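Local coordinates for putative modification methylase (Thermus thermophilus, PDB 2ZIG), which probably methylates the N4 amino group of cytosine in DNA, using S-adenosyl-L-methionine as the methyl donor, at residues E188-P193 with F232-D237; E67-F72 with H116-V121; E275-E280 with F284-L289; D206-E211 with A225-R230. All coordinates share one frame; numbering follows the deposited sequence.

Contact 1: residues E188-P193 with F232-D237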
loop_
_atom_site.group_PDB
_atom_site.type_symbol
_atom_site.label_atom_id
_atom_site.label_comp_id
_atom_site.label_asym_id
_atom_site.label_seq_id
_atom_site.Cartn_x
_atom_site.Cartn_y
_atom_site.Cartn_z
ATOM N N GLU B 188 1.521 -17.304 28.309
ATOM C CA GLU B 188 0.615 -18.444 28.362
ATOM C C GLU B 188 -0.822 -18.087 28.018
ATOM O O GLU B 188 -1.502 -18.848 27.338
ATOM C CB GLU B 188 0.652 -19.083 29.751
ATOM C CG GLU B 188 1.814 -20.031 29.948
ATOM C CD GLU B 188 1.918 -20.553 31.365
ATOM O OE1 GLU B 188 2.579 -21.597 31.555
ATOM O OE2 GLU B 188 1.354 -19.920 32.288
ATOM N N LYS B 189 -1.285 -16.935 28.492
ATOM C CA LYS B 189 -2.663 -16.504 28.248
ATOM C C LYS B 189 -2.860 -15.813 26.897
ATOM O O LYS B 189 -3.993 -15.596 26.465
ATOM C CB LYS B 189 -3.118 -15.550 29.356
ATOM C CG LYS B 189 -3.213 -16.161 30.749
ATOM C CD LYS B 189 -4.506 -16.933 30.936
ATOM C CE LYS B 189 -4.697 -17.328 32.394
ATOM N NZ LYS B 189 -4.662 -16.138 33.302
ATOM N N SER B 190 -1.762 -15.471 26.233
ATOM C CA SER B 190 -1.841 -14.777 24.956
ATOM C C SER B 190 -1.382 -15.628 23.791
ATOM O O SER B 190 -1.540 -15.237 22.637
ATOM C CB SER B 190 -0.997 -13.505 25.006
ATOM O OG SER B 190 -1.311 -12.742 26.154
ATOM N N ARG B 191 -0.791 -16.779 24.088
ATOM C CA ARG B 191 -0.317 -17.662 23.040
ATOM C C ARG B 191 -1.505 -18.015 22.159
ATOM O O ARG B 191 -2.591 -18.314 22.653
ATOM C CB ARG B 191 0.299 -18.931 23.644
ATOM C CG ARG B 191 0.793 -19.939 22.613
ATOM C CD ARG B 191 1.497 -21.113 23.271
ATOM N NE ARG B 191 2.679 -20.689 24.017
ATOM C CZ ARG B 191 2.843 -20.853 25.329
ATOM N NH1 ARG B 191 1.897 -21.434 26.056
ATOM N NH2 ARG B 191 3.958 -20.437 25.914
ATOM N N LEU B 192 -1.297 -17.975 20.850
ATOM C CA LEU B 192 -2.365 -18.287 19.918
ATOM C C LEU B 192 -2.348 -19.747 19.507
ATOM O O LEU B 192 -1.277 -20.322 19.279
ATOM C CB LEU B 192 -2.239 -17.419 18.667
ATOM C CG LEU B 192 -2.684 -15.962 18.803
ATOM C CD1 LEU B 192 -2.157 -15.149 17.652
ATOM C CD2 LEU B 192 -4.193 -15.901 18.847
ATOM N N PRO B 193 -3.534 -20.370 19.414
ATOM C CA PRO B 193 -3.609 -21.775 19.009
ATOM C C PRO B 193 -3.059 -21.804 17.584
ATOM O O PRO B 193 -3.169 -20.815 16.851
ATOM C CB PRO B 193 -5.108 -22.070 19.037
ATOM C CG PRO B 193 -5.642 -21.080 20.024
ATOM C CD PRO B 193 -4.876 -19.832 19.680
ATOM N N PHE B 232 -1.076 -8.457 18.419
ATOM C CA PHE B 232 -0.045 -7.515 18.783
ATOM C C PHE B 232 -0.089 -6.880 20.158
ATOM O O PHE B 232 0.297 -5.727 20.309
ATOM C CB PHE B 232 0.027 -6.441 17.695
ATOM C CG PHE B 232 0.291 -7.002 16.324
ATOM C CD1 PHE B 232 1.519 -7.601 16.030
ATOM C CD2 PHE B 232 -0.702 -6.986 15.344
ATOM C CE1 PHE B 232 1.757 -8.182 14.776
ATOM C CE2 PHE B 232 -0.474 -7.564 14.088
ATOM C CZ PHE B 232 0.762 -8.163 13.807
ATOM N N SER B 233 -0.569 -7.632 21.147
ATOM C CA SER B 233 -0.606 -7.178 22.530
ATOM C C SER B 233 -0.776 -8.421 23.387
ATOM O O SER B 233 -1.110 -9.484 22.874
ATOM C CB SER B 233 -1.774 -6.219 22.785
ATOM O OG SER B 233 -3.000 -6.921 22.883
ATOM N N PHE B 234 -0.539 -8.282 24.688
ATOM C CA PHE B 234 -0.683 -9.389 25.632
ATOM C C PHE B 234 -1.812 -9.080 26.599
ATOM O O PHE B 234 -2.156 -7.915 26.804
ATOM C CB PHE B 234 0.611 -9.579 26.432
ATOM C CG PHE B 234 1.759 -10.093 25.619
ATOM C CD1 PHE B 234 1.861 -11.446 25.317
ATOM C CD2 PHE B 234 2.737 -9.221 25.143
ATOM C CE1 PHE B 234 2.924 -11.928 24.553
ATOM C CE2 PHE B 234 3.803 -9.692 24.377
ATOM C CZ PHE B 234 3.895 -11.050 24.082
ATOM N N VAL B 235 -2.393 -10.119 27.191
ATOM C CA VAL B 235 -3.454 -9.915 28.168
ATOM C C VAL B 235 -2.891 -8.917 29.185
ATOM O O VAL B 235 -1.724 -9.007 29.563
ATOM C CB VAL B 235 -3.813 -11.238 28.891
ATOM C CG1 VAL B 235 -4.837 -10.984 29.967
ATOM C CG2 VAL B 235 -4.354 -12.242 27.891
ATOM N N GLY B 236 -3.700 -7.953 29.606
ATOM C CA GLY B 236 -3.216 -6.971 30.560
ATOM C C GLY B 236 -2.628 -5.708 29.941
ATOM O O GLY B 236 -2.582 -4.670 30.604
ATOM N N ASP B 237 -2.174 -5.780 28.687
ATOM C CA ASP B 237 -1.611 -4.608 28.007
ATOM C C ASP B 237 -2.653 -3.510 27.810
ATOM O O ASP B 237 -3.859 -3.749 27.926
ATOM C CB ASP B 237 -1.069 -4.967 26.621
ATOM C CG ASP B 237 0.206 -5.779 26.668
ATOM O OD1 ASP B 237 0.819 -5.900 27.753
ATOM O OD2 ASP B 237 0.603 -6.288 25.598
#
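Ser190, the last residue of helix 184-190, docks on the type II beta turn Phe234 to Asp237, which leads from helix 222-232 into strand 238-241 of the Rossmann-like methyltransferase sheet. Its side chain heads for the turn, and each atom along it meets something. CB lies 3.5 Å from Phe234 CD1. OG, one bond further, stands anti to the carbonyl carbon (chi1 -50°), beside its own backbone N, a position from which it can serve two partners. It donates to the carbonyl O of Gln186, one helical turn earlier, and accepts from the turn: Val235 N approaches Ser190 OG to 3.0 Å, with an N-H...O angle of 167°. Ser190 OG also sits at the edge of the Phe234 ring, near its plane, 3.5 Å from Phe234 CD1.

Beside this polar centre Val235 adds a methyl group. Its CG2 reaches over the helix end to within 3.7 Å of Lys189 O, and 3.8 Å separates it from Lys189 CB; beyond CB the lysine chain bends and leads away to solvent. Gln186 NE2 also bonds to Val235 O, giving the helix a second hold on the turn, while Pro159 of the second subunit packs on both Ser190 and Phe234, bringing the contact to the dimer interface.

The turn itself is closed by its own backbone: Gly236 takes a positive phi (92°) at the third position, and Asp237 N donates to Phe234 O at 2.8 Å.

Contact 2: residues E67-F72 with H116-V121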
loop_
_atom_site.group_PDB
_atom_site.type_symbol
_atom_site.label_atom_id
_atom_site.label_comp_id
_atom_site.label_asym_id
_atom_site.label_seq_id
_atom_site.Cartn_x
_atom_site.Cartn_y
_atom_site.Cartn_z
ATOM N N GLU B 67 -4.635 20.787 -0.761
ATOM C CA GLU B 67 -4.476 21.591 0.448
ATOM C C GLU B 67 -5.200 20.937 1.615
ATOM O O GLU B 67 -4.588 20.620 2.631
ATOM C CB GLU B 67 -5.022 23.012 0.239
ATOM C CG GLU B 67 -4.138 23.919 -0.609
ATOM C CD GLU B 67 -2.758 24.141 -0.003
ATOM O OE1 GLU B 67 -1.974 24.927 -0.579
ATOM O OE2 GLU B 67 -2.454 23.528 1.046
ATOM N N ASP B 68 -6.506 20.738 1.463
ATOM C CA ASP B 68 -7.306 20.110 2.508
ATOM C C ASP B 68 -6.631 18.804 2.887
ATOM O O ASP B 68 -6.508 18.470 4.064
ATOM C CB ASP B 68 -8.721 19.806 2.004
ATOM C CG ASP B 68 -9.387 21.008 1.371
ATOM O OD1 ASP B 68 -8.916 21.455 0.300
ATOM O OD2 ASP B 68 -10.383 21.507 1.943
ATOM N N TYR B 69 -6.197 18.080 1.861
ATOM C CA TYR B 69 -5.530 16.797 2.014
ATOM C C TYR B 69 -4.248 16.918 2.841
ATOM O O TYR B 69 -4.076 16.203 3.828
ATOM C CB TYR B 69 -5.217 16.227 0.626
ATOM C CG TYR B 69 -4.729 14.800 0.627
ATOM C CD1 TYR B 69 -5.520 13.772 1.136
ATOM C CD2 TYR B 69 -3.468 14.478 0.132
ATOM C CE1 TYR B 69 -5.064 12.459 1.158
ATOM C CE2 TYR B 69 -3.002 13.169 0.146
ATOM C CZ TYR B 69 -3.805 12.166 0.662
ATOM O OH TYR B 69 -3.341 10.871 0.686
ATOM N N GLU B 70 -3.357 17.824 2.442
ATOM C CA GLU B 70 -2.096 18.021 3.161
ATOM C C GLU B 70 -2.337 18.436 4.608
ATOM O O GLU B 70 -1.699 17.918 5.529
ATOM C CB GLU B 70 -1.230 19.086 2.482
ATOM C CG GLU B 70 -0.910 18.822 1.024
ATOM C CD GLU B 70 -0.418 17.412 0.770
ATOM O OE1 GLU B 70 0.582 17.000 1.400
ATOM O OE2 GLU B 70 -1.035 16.717 -0.066
ATOM N N ALA B 71 -3.252 19.380 4.804
ATOM C CA ALA B 71 -3.574 19.856 6.144
ATOM C C ALA B 71 -4.107 18.698 6.996
ATOM O O ALA B 71 -3.807 18.597 8.185
ATOM C CB ALA B 71 -4.600 20.975 6.064
ATOM N N PHE B 72 -4.902 17.828 6.382
ATOM C CA PHE B 72 -5.454 16.675 7.080
ATOM C C PHE B 72 -4.297 15.771 7.498
ATOM O O PHE B 72 -4.202 15.360 8.649
ATOM C CB PHE B 72 -6.417 15.915 6.160
ATOM C CG PHE B 72 -7.020 14.691 6.792
ATOM C CD1 PHE B 72 -7.733 14.784 7.986
ATOM C CD2 PHE B 72 -6.873 13.443 6.196
ATOM C CE1 PHE B 72 -8.287 13.645 8.580
ATOM C CE2 PHE B 72 -7.426 12.297 6.783
ATOM C CZ PHE B 72 -8.133 12.399 7.976
ATOM N N HIS B 116 -3.158 5.702 2.435
ATOM C CA HIS B 116 -2.321 4.746 3.146
ATOM C C HIS B 116 -0.834 4.988 2.876
ATOM O O HIS B 116 0.003 4.830 3.769
ATOM C CB HIS B 116 -2.682 3.303 2.759
ATOM C CG HIS B 116 -1.971 2.809 1.534
ATOM N ND1 HIS B 116 -2.368 3.137 0.255
ATOM C CD2 HIS B 116 -0.858 2.051 1.399
ATOM C CE1 HIS B 116 -1.531 2.601 -0.616
ATOM N NE2 HIS B 116 -0.605 1.937 0.052
ATOM N N ALA B 117 -0.509 5.367 1.645
ATOM C CA ALA B 117 0.879 5.604 1.278
ATOM C C ALA B 117 1.412 6.882 1.920
ATOM O O ALA B 117 2.557 6.925 2.364
ATOM C CB ALA B 117 1.014 5.677 -0.240
ATOM N N ASP B 118 0.585 7.922 1.957
ATOM C CA ASP B 118 0.988 9.182 2.566
ATOM C C ASP B 118 1.218 8.957 4.051
ATOM O O ASP B 118 2.147 9.520 4.634
ATOM C CB ASP B 118 -0.090 10.254 2.353
ATOM C CG ASP B 118 0.038 10.946 1.003
ATOM O OD1 ASP B 118 1.116 11.522 0.751
ATOM O OD2 ASP B 118 -0.918 10.911 0.199
ATOM N N ILE B 119 0.383 8.113 4.653
ATOM C CA ILE B 119 0.498 7.810 6.073
ATOM C C ILE B 119 1.793 7.049 6.336
ATOM O O ILE B 119 2.559 7.414 7.231
ATOM C CB ILE B 119 -0.703 6.964 6.572
ATOM C CG1 ILE B 119 -2.017 7.734 6.377
ATOM C CG2 ILE B 119 -0.516 6.591 8.043
ATOM C CD1 ILE B 119 -2.110 8.990 7.160
ATOM N N GLN B 120 2.045 6.000 5.555
ATOM C CA GLN B 120 3.267 5.204 5.726
ATOM C C GLN B 120 4.517 6.063 5.650
ATOM O O GLN B 120 5.399 5.966 6.498
ATOM C CB GLN B 120 3.377 4.102 4.661
ATOM C CG GLN B 120 2.625 2.835 4.985
ATOM C CD GLN B 120 2.895 1.729 3.984
ATOM O OE1 GLN B 120 3.586 0.757 4.284
ATOM N NE2 GLN B 120 2.357 1.875 2.790
ATOM N N VAL B 121 4.591 6.896 4.622
ATOM C CA VAL B 121 5.744 7.761 4.424
ATOM C C VAL B 121 5.946 8.715 5.605
ATOM O O VAL B 121 7.011 8.745 6.217
ATOM C CB VAL B 121 5.581 8.557 3.111
ATOM C CG1 VAL B 121 6.681 9.602 2.975
ATOM C CG2 VAL B 121 5.620 7.590 1.932
#
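Tyr69 and Asp118 join the helices of two beta-alpha-beta crossovers of the methyltransferase sheet, helix 66-86 and helix 115-125, through a phenol-carboxylate hydrogen bond. Tyr69 CG is trans to the backbone N (chi1 -170°), which carries the long ring across the gap between the helices, and Asp118 points back toward it. The phenol arrives with its edge: Tyr69 OH donates to Asp118 OD2 at a very short 2.5 Å, with this oxygen lying in the plane of the ring. The carboxylate is turned steeply against the ring, the two planes 70° apart.

Both residues are buried, and each is also held from another direction. Phe113 stacks on the Tyr69 ring, while the other carboxylate oxygen, Asp118 OD1, makes a salt bridge with Arg124 of the second subunit, making the aspartate a link between the two helices and the dimer partner. A phenylalanine in place of Tyr69 would probably deprive Asp118 OD2 of its phenol donor and leave the carboxylate freer to turn. Further along the same helix pair, Ile119 packs on Leu73, Leu76 and Trp80. At the ring margin, Tyr69 CE2 lies 3.1 Å from Asp118 OD2.

Contact 3: residues E275-E280 with F284-L289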
loop_
_atom_site.group_PDB
_atom_site.type_symbol
_atom_site.label_atom_id
_atom_site.label_comp_id
_atom_site.label_asym_id
_atom_site.label_seq_id
_atom_site.Cartn_x
_atom_site.Cartn_y
_atom_site.Cartn_z
ATOM N N GLU B 275 -22.571 2.887 25.573
ATOM C CA GLU B 275 -23.744 2.013 25.498
ATOM C C GLU B 275 -23.426 0.728 24.731
ATOM O O GLU B 275 -23.848 -0.363 25.114
ATOM C CB GLU B 275 -24.911 2.757 24.827
ATOM C CG GLU B 275 -25.458 3.948 25.650
ATOM C CD GLU B 275 -26.430 4.837 24.874
ATOM O OE1 GLU B 275 -26.873 5.860 25.433
ATOM O OE2 GLU B 275 -26.755 4.527 23.710
ATOM N N ARG B 276 -22.673 0.867 23.646
ATOM C CA ARG B 276 -22.300 -0.276 22.828
ATOM C C ARG B 276 -21.375 -1.182 23.639
ATOM O O ARG B 276 -21.562 -2.398 23.689
ATOM C CB ARG B 276 -21.587 0.198 21.551
ATOM C CG ARG B 276 -21.304 -0.912 20.561
ATOM C CD ARG B 276 -20.411 -0.460 19.405
ATOM N NE ARG B 276 -19.950 -1.608 18.628
ATOM C CZ ARG B 276 -19.093 -1.544 17.615
ATOM N NH1 ARG B 276 -18.742 -2.654 16.978
ATOM N NH2 ARG B 276 -18.584 -0.379 17.237
ATOM N N PHE B 277 -20.386 -0.570 24.281
ATOM C CA PHE B 277 -19.410 -1.284 25.091
ATOM C C PHE B 277 -20.109 -2.159 26.121
ATOM O O PHE B 277 -19.824 -3.353 26.232
ATOM C CB PHE B 277 -18.509 -0.277 25.804
ATOM C CG PHE B 277 -17.350 -0.896 26.544
ATOM C CD1 PHE B 277 -16.091 -0.967 25.955
ATOM C CD2 PHE B 277 -17.506 -1.352 27.849
ATOM C CE1 PHE B 277 -14.998 -1.473 26.657
ATOM C CE2 PHE B 277 -16.422 -1.863 28.564
ATOM C CZ PHE B 277 -15.161 -1.923 27.967
ATOM N N ALA B 278 -21.028 -1.559 26.873
ATOM C CA ALA B 278 -21.764 -2.279 27.905
ATOM C C ALA B 278 -22.661 -3.345 27.293
ATOM O O ALA B 278 -23.168 -4.219 27.988
ATOM C CB ALA B 278 -22.601 -1.297 28.736
ATOM N N ARG B 279 -22.847 -3.269 25.983
ATOM C CA ARG B 279 -23.689 -4.216 25.272
ATOM C C ARG B 279 -22.839 -5.394 24.791
ATOM O O ARG B 279 -23.282 -6.542 24.800
ATOM C CB ARG B 279 -24.323 -3.498 24.077
ATOM C CG ARG B 279 -25.655 -4.034 23.592
ATOM C CD ARG B 279 -26.132 -3.204 22.398
ATOM N NE ARG B 279 -26.244 -1.785 22.734
ATOM C CZ ARG B 279 -25.915 -0.785 21.921
ATOM N NH1 ARG B 279 -26.057 0.468 22.328
ATOM N NH2 ARG B 279 -25.433 -1.031 20.708
ATOM N N GLU B 280 -21.601 -5.101 24.404
ATOM C CA GLU B 280 -20.687 -6.119 23.880
ATOM C C GLU B 280 -19.652 -6.636 24.883
ATOM O O GLU B 280 -18.992 -7.637 24.622
ATOM C CB GLU B 280 -19.938 -5.557 22.667
ATOM C CG GLU B 280 -20.775 -4.670 21.757
ATOM C CD GLU B 280 -21.613 -5.444 20.765
ATOM O OE1 GLU B 280 -22.309 -6.397 21.175
ATOM O OE2 GLU B 280 -21.584 -5.090 19.569
ATOM N N PHE B 284 -18.220 -5.620 32.276
ATOM C CA PHE B 284 -17.452 -4.382 32.359
ATOM C C PHE B 284 -18.182 -3.171 31.805
ATOM O O PHE B 284 -19.143 -3.302 31.053
ATOM C CB PHE B 284 -16.115 -4.533 31.630
ATOM C CG PHE B 284 -15.234 -5.614 32.187
ATOM C CD1 PHE B 284 -15.559 -6.957 32.011
ATOM C CD2 PHE B 284 -14.076 -5.291 32.879
ATOM C CE1 PHE B 284 -14.740 -7.961 32.516
ATOM C CE2 PHE B 284 -13.249 -6.283 33.388
ATOM C CZ PHE B 284 -13.580 -7.622 33.207
ATOM N N SER B 285 -17.703 -1.991 32.183
ATOM C CA SER B 285 -18.285 -0.731 31.738
ATOM C C SER B 285 -17.219 0.211 31.223
ATOM O O SER B 285 -16.077 0.183 31.677
ATOM C CB SER B 285 -19.036 -0.054 32.885
ATOM O OG SER B 285 -20.233 -0.748 33.180
ATOM N N LEU B 286 -17.589 1.052 30.270
ATOM C CA LEU B 286 -16.634 1.997 29.731
ATOM C C LEU B 286 -16.821 3.334 30.421
ATOM O O LEU B 286 -17.900 3.920 30.361
ATOM C CB LEU B 286 -16.833 2.173 28.227
ATOM C CG LEU B 286 -15.902 3.218 27.608
ATOM C CD1 LEU B 286 -14.469 2.698 27.619
ATOM C CD2 LEU B 286 -16.350 3.530 26.192
ATOM N N GLU B 287 -15.774 3.815 31.079
ATOM C CA GLU B 287 -15.856 5.096 31.757
ATOM C C GLU B 287 -15.544 6.213 30.767
ATOM O O GLU B 287 -14.460 6.253 30.185
ATOM C CB GLU B 287 -14.868 5.153 32.918
ATOM C CG GLU B 287 -15.093 6.359 33.809
ATOM C CD GLU B 287 -13.979 6.574 34.808
ATOM O OE1 GLU B 287 -14.167 7.402 35.724
ATOM O OE2 GLU B 287 -12.919 5.926 34.677
ATOM N N VAL B 288 -16.499 7.116 30.576
ATOM C CA VAL B 288 -16.322 8.238 29.658
ATOM C C VAL B 288 -15.954 9.499 30.428
ATOM O O VAL B 288 -16.712 9.953 31.287
ATOM C CB VAL B 288 -17.606 8.511 28.864
ATOM C CG1 VAL B 288 -17.407 9.711 27.941
ATOM C CG2 VAL B 288 -17.996 7.270 28.074
ATOM N N LEU B 289 -14.792 10.063 30.118
ATOM C CA LEU B 289 -14.327 11.269 30.791
ATOM C C LEU B 289 -14.395 12.480 29.877
ATOM O O LEU B 289 -13.567 12.624 28.978
ATOM C CB LEU B 289 -12.886 11.086 31.254
ATOM C CG LEU B 289 -12.584 9.851 32.095
ATOM C CD1 LEU B 289 -11.117 9.856 32.468
ATOM C CD2 LEU B 289 -13.453 9.841 33.343
#
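Phe277 and Leu286 form the tight half of this contact, where helix 267-280 lies against residues 284-286. The two side chains cross at about a right angle, and it is the first carbon of the leucine, not its branched end, that does the touching. Leu286 CB rests over one face of the Phe277 ring, 3.8 Å from the centroid and 21° off the ring normal, a CH-pi contact displaced toward the rim; the distance from Leu286 CB to Phe277 CG is 3.5 Å. The phenylalanine is swung outward with CG trans to the backbone N (chi1 -173°), which slides its CD2-CE2 side along the incoming backbone: Phe277 CD2 comes within 3.4 Å of Leu286 N, and Phe277 CE2 within 3.5 Å of Ser285 C. Ile251 and Ala254 of helix 248-255 also pack on this ring.

Toward solvent the fit slackens. Phe284 brings its carbonyl carbon to the edge of the Phe277 ring, but between the side chains the approach is only 4.1 Å, Phe277 CE2 to Phe284 CB, and the second ring then leads away. His22 meets both phenylalanine rings with its plane tilted to each. Ala278 contributes little more than its CA, 4.2 Å from Phe284 O, and Ser285 turns its side chain outward.

Strand 286-289 pairs in parallel with strand 22-26, so the helix carries the chain from strand 259-264 across 22-26 to the sheet's edge, a beta-alpha-beta crossover of the Rossmann-like fold of S-adenosyl-L-methionine-dependent methyltransferases.

Contact 4: residues D206-E211 with A225-R230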
loop_
_atom_site.group_PDB
_atom_site.type_symbol
_atom_site.label_atom_id
_atom_site.label_comp_id
_atom_site.label_asym_id
_atom_site.label_seq_id
_atom_site.Cartn_x
_atom_site.Cartn_y
_atom_site.Cartn_z
ATOM N N ASP B 206 -9.111 -12.259 3.847
ATOM C CA ASP B 206 -10.266 -12.233 2.955
ATOM C C ASP B 206 -11.493 -12.880 3.574
ATOM O O ASP B 206 -12.496 -13.107 2.890
ATOM C CB ASP B 206 -9.924 -12.934 1.635
ATOM C CG ASP B 206 -9.675 -14.422 1.806
ATOM O OD1 ASP B 206 -9.566 -14.890 2.959
ATOM O OD2 ASP B 206 -9.576 -15.128 0.781
ATOM N N ASP B 207 -11.416 -13.158 4.870
ATOM C CA ASP B 207 -12.519 -13.801 5.577
ATOM C C ASP B 207 -13.297 -12.862 6.498
ATOM O O ASP B 207 -14.034 -13.318 7.368
ATOM C CB ASP B 207 -11.990 -14.986 6.385
ATOM C CG ASP B 207 -10.919 -14.579 7.390
ATOM O OD1 ASP B 207 -10.344 -13.475 7.252
ATOM O OD2 ASP B 207 -10.640 -15.373 8.317
ATOM N N ILE B 208 -13.126 -11.554 6.318
ATOM C CA ILE B 208 -13.841 -10.582 7.134
ATOM C C ILE B 208 -14.405 -9.485 6.234
ATOM O O ILE B 208 -13.735 -8.486 5.957
ATOM C CB ILE B 208 -12.925 -9.924 8.181
ATOM C CG1 ILE B 208 -12.289 -10.986 9.072
ATOM C CG2 ILE B 208 -13.730 -8.956 9.028
ATOM C CD1 ILE B 208 -11.299 -10.408 10.068
ATOM N N PRO B 209 -15.649 -9.658 5.764
ATOM C CA PRO B 209 -16.291 -8.674 4.887
ATOM C C PRO B 209 -16.619 -7.344 5.548
ATOM O O PRO B 209 -16.839 -7.274 6.761
ATOM C CB PRO B 209 -17.541 -9.406 4.410
ATOM C CG PRO B 209 -17.872 -10.288 5.580
ATOM C CD PRO B 209 -16.519 -10.831 5.964
ATOM N N GLY B 210 -16.639 -6.291 4.737
ATOM C CA GLY B 210 -16.963 -4.969 5.238
ATOM C C GLY B 210 -18.392 -4.963 5.741
ATOM O O GLY B 210 -19.245 -5.659 5.186
ATOM N N GLU B 211 -18.645 -4.182 6.791
ATOM C CA GLU B 211 -19.969 -4.069 7.416
ATOM C C GLU B 211 -20.208 -5.203 8.413
ATOM O O GLU B 211 -19.734 -5.162 9.550
ATOM C CB GLU B 211 -21.081 -4.074 6.357
ATOM C CG GLU B 211 -21.258 -2.765 5.589
ATOM C CD GLU B 211 -19.994 -2.309 4.881
ATOM O OE1 GLU B 211 -19.041 -1.896 5.578
ATOM O OE2 GLU B 211 -19.952 -2.361 3.631
ATOM N N ALA B 225 -10.757 -5.975 14.651
ATOM C CA ALA B 225 -10.046 -5.371 15.775
ATOM C C ALA B 225 -9.598 -6.444 16.769
ATOM O O ALA B 225 -8.479 -6.398 17.289
ATOM C CB ALA B 225 -10.935 -4.341 16.474
ATOM N N GLU B 226 -10.466 -7.417 17.037
ATOM C CA GLU B 226 -10.108 -8.466 17.989
ATOM C C GLU B 226 -8.896 -9.248 17.513
ATOM O O GLU B 226 -8.047 -9.626 18.303
ATOM C CB GLU B 226 -11.283 -9.415 18.218
ATOM C CG GLU B 226 -12.456 -8.753 18.896
ATOM C CD GLU B 226 -13.638 -9.680 19.034
ATOM O OE1 GLU B 226 -13.998 -10.324 18.026
ATOM O OE2 GLU B 226 -14.215 -9.763 20.138
ATOM N N ARG B 227 -8.824 -9.489 16.214
ATOM C CA ARG B 227 -7.709 -10.223 15.634
ATOM C C ARG B 227 -6.402 -9.447 15.858
ATOM O O ARG B 227 -5.386 -10.023 16.239
ATOM C CB ARG B 227 -7.983 -10.440 14.142
ATOM C CG ARG B 227 -7.082 -11.434 13.445
ATOM C CD ARG B 227 -7.586 -11.744 12.022
ATOM N NE ARG B 227 -8.774 -12.602 12.004
ATOM C CZ ARG B 227 -9.296 -13.143 10.903
ATOM N NH1 ARG B 227 -8.744 -12.913 9.710
ATOM N NH2 ARG B 227 -10.349 -13.948 10.994
ATOM N N LEU B 228 -6.435 -8.136 15.646
ATOM C CA LEU B 228 -5.240 -7.313 15.824
ATOM C C LEU B 228 -4.797 -7.285 17.290
ATOM O O LEU B 228 -3.612 -7.437 17.590
ATOM C CB LEU B 228 -5.500 -5.894 15.301
ATOM C CG LEU B 228 -5.698 -5.854 13.774
ATOM C CD1 LEU B 228 -6.223 -4.481 13.321
ATOM C CD2 LEU B 228 -4.359 -6.187 13.088
ATOM N N VAL B 229 -5.752 -7.110 18.199
ATOM C CA VAL B 229 -5.433 -7.093 19.619
ATOM C C VAL B 229 -4.736 -8.400 20.006
ATOM O O VAL B 229 -3.683 -8.385 20.644
ATOM C CB VAL B 229 -6.703 -6.924 20.487
ATOM C CG1 VAL B 229 -6.362 -7.127 21.966
ATOM C CG2 VAL B 229 -7.291 -5.537 20.289
ATOM N N ARG B 230 -5.312 -9.531 19.604
ATOM C CA ARG B 230 -4.738 -10.834 19.936
ATOM C C ARG B 230 -3.358 -11.054 19.338
ATOM O O ARG B 230 -2.537 -11.771 19.911
ATOM C CB ARG B 230 -5.668 -11.956 19.473
ATOM C CG ARG B 230 -7.055 -11.898 20.104
ATOM C CD ARG B 230 -7.887 -13.073 19.661
ATOM N NE ARG B 230 -7.251 -14.332 20.035
ATOM C CZ ARG B 230 -7.612 -15.517 19.561
ATOM N NH1 ARG B 230 -8.609 -15.605 18.685
ATOM N NH2 ARG B 230 -6.979 -16.611 19.968
#
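Arg227 grips Asp207 end-on with two nitrogens, one to each carboxylate oxygen. Arg227 NH1 donates to Asp207 OD1 at 3.0 Å, using the syn lone pair of the oxygen, and Arg227 NH2 donates to Asp207 OD2, also at 3.0 Å. The pair is twisted rather than coplanar: carboxylate and guanidinium planes stand 46° apart. As a result NH2 meets OD2 from above the carboxylate plane, 40° out of it, although OD2 itself lies in the plane of the guanidinium.

The arginine extends from helix 222-232 and bends at chi3 (-74°) to bring its flat end up to the loop that follows strand 204-205. Ile208, the next residue of that loop, closes over the same group. Its CD1 sits above the centre of one guanidinium face, 3.5 Å from Arg227 CZ and 3.6 Å from NH1, while CG1 stays farther off, 4.0 Å from Arg227 NH2. The loop thus holds the guanidinium by its edge with a charge and by its face with a methyl group.

Around this pair, Trp205 makes a cation-pi contact with Arg227, and Arg199 and Phe200 of helix 194-200 pack against the arginine. A leucine in place of Arg227 would probably leave the Asp207 carboxylate without its paired donors and Ile208 CD1 without the flat surface it rests on.

With arginine and isoleucine buried, the charge of Arg227 is probably offset by Asp207, and the two-point grip is likely to favour the ionised carboxylate while fixing the rotation of the guanidinium.

Overall arrangement
Contacts 1 and 4 touch and have centres 17 Å apart: Arg230, on the helix of contact 4, packs against Leu192 and Pro193 of contact 1, and along the chain contact 4 is nested in the loop that contact 1 closes. Contact 2 lies on the opposite side of the chain's centre from contacts 1 and 3, 33 and 32 Å away centre to centre, yet contacts 1 and 2 both reach the second subunit. Contact 3 comes nearest the S-adenosyl-L-methionine site, empty in this chain: Arg276 bonds to Thr248, and the Leu286 side chain is about 8 Å from that of Glu264. In contact 4, Ile208 is about 10 Å from Thr248, side chain to side chain.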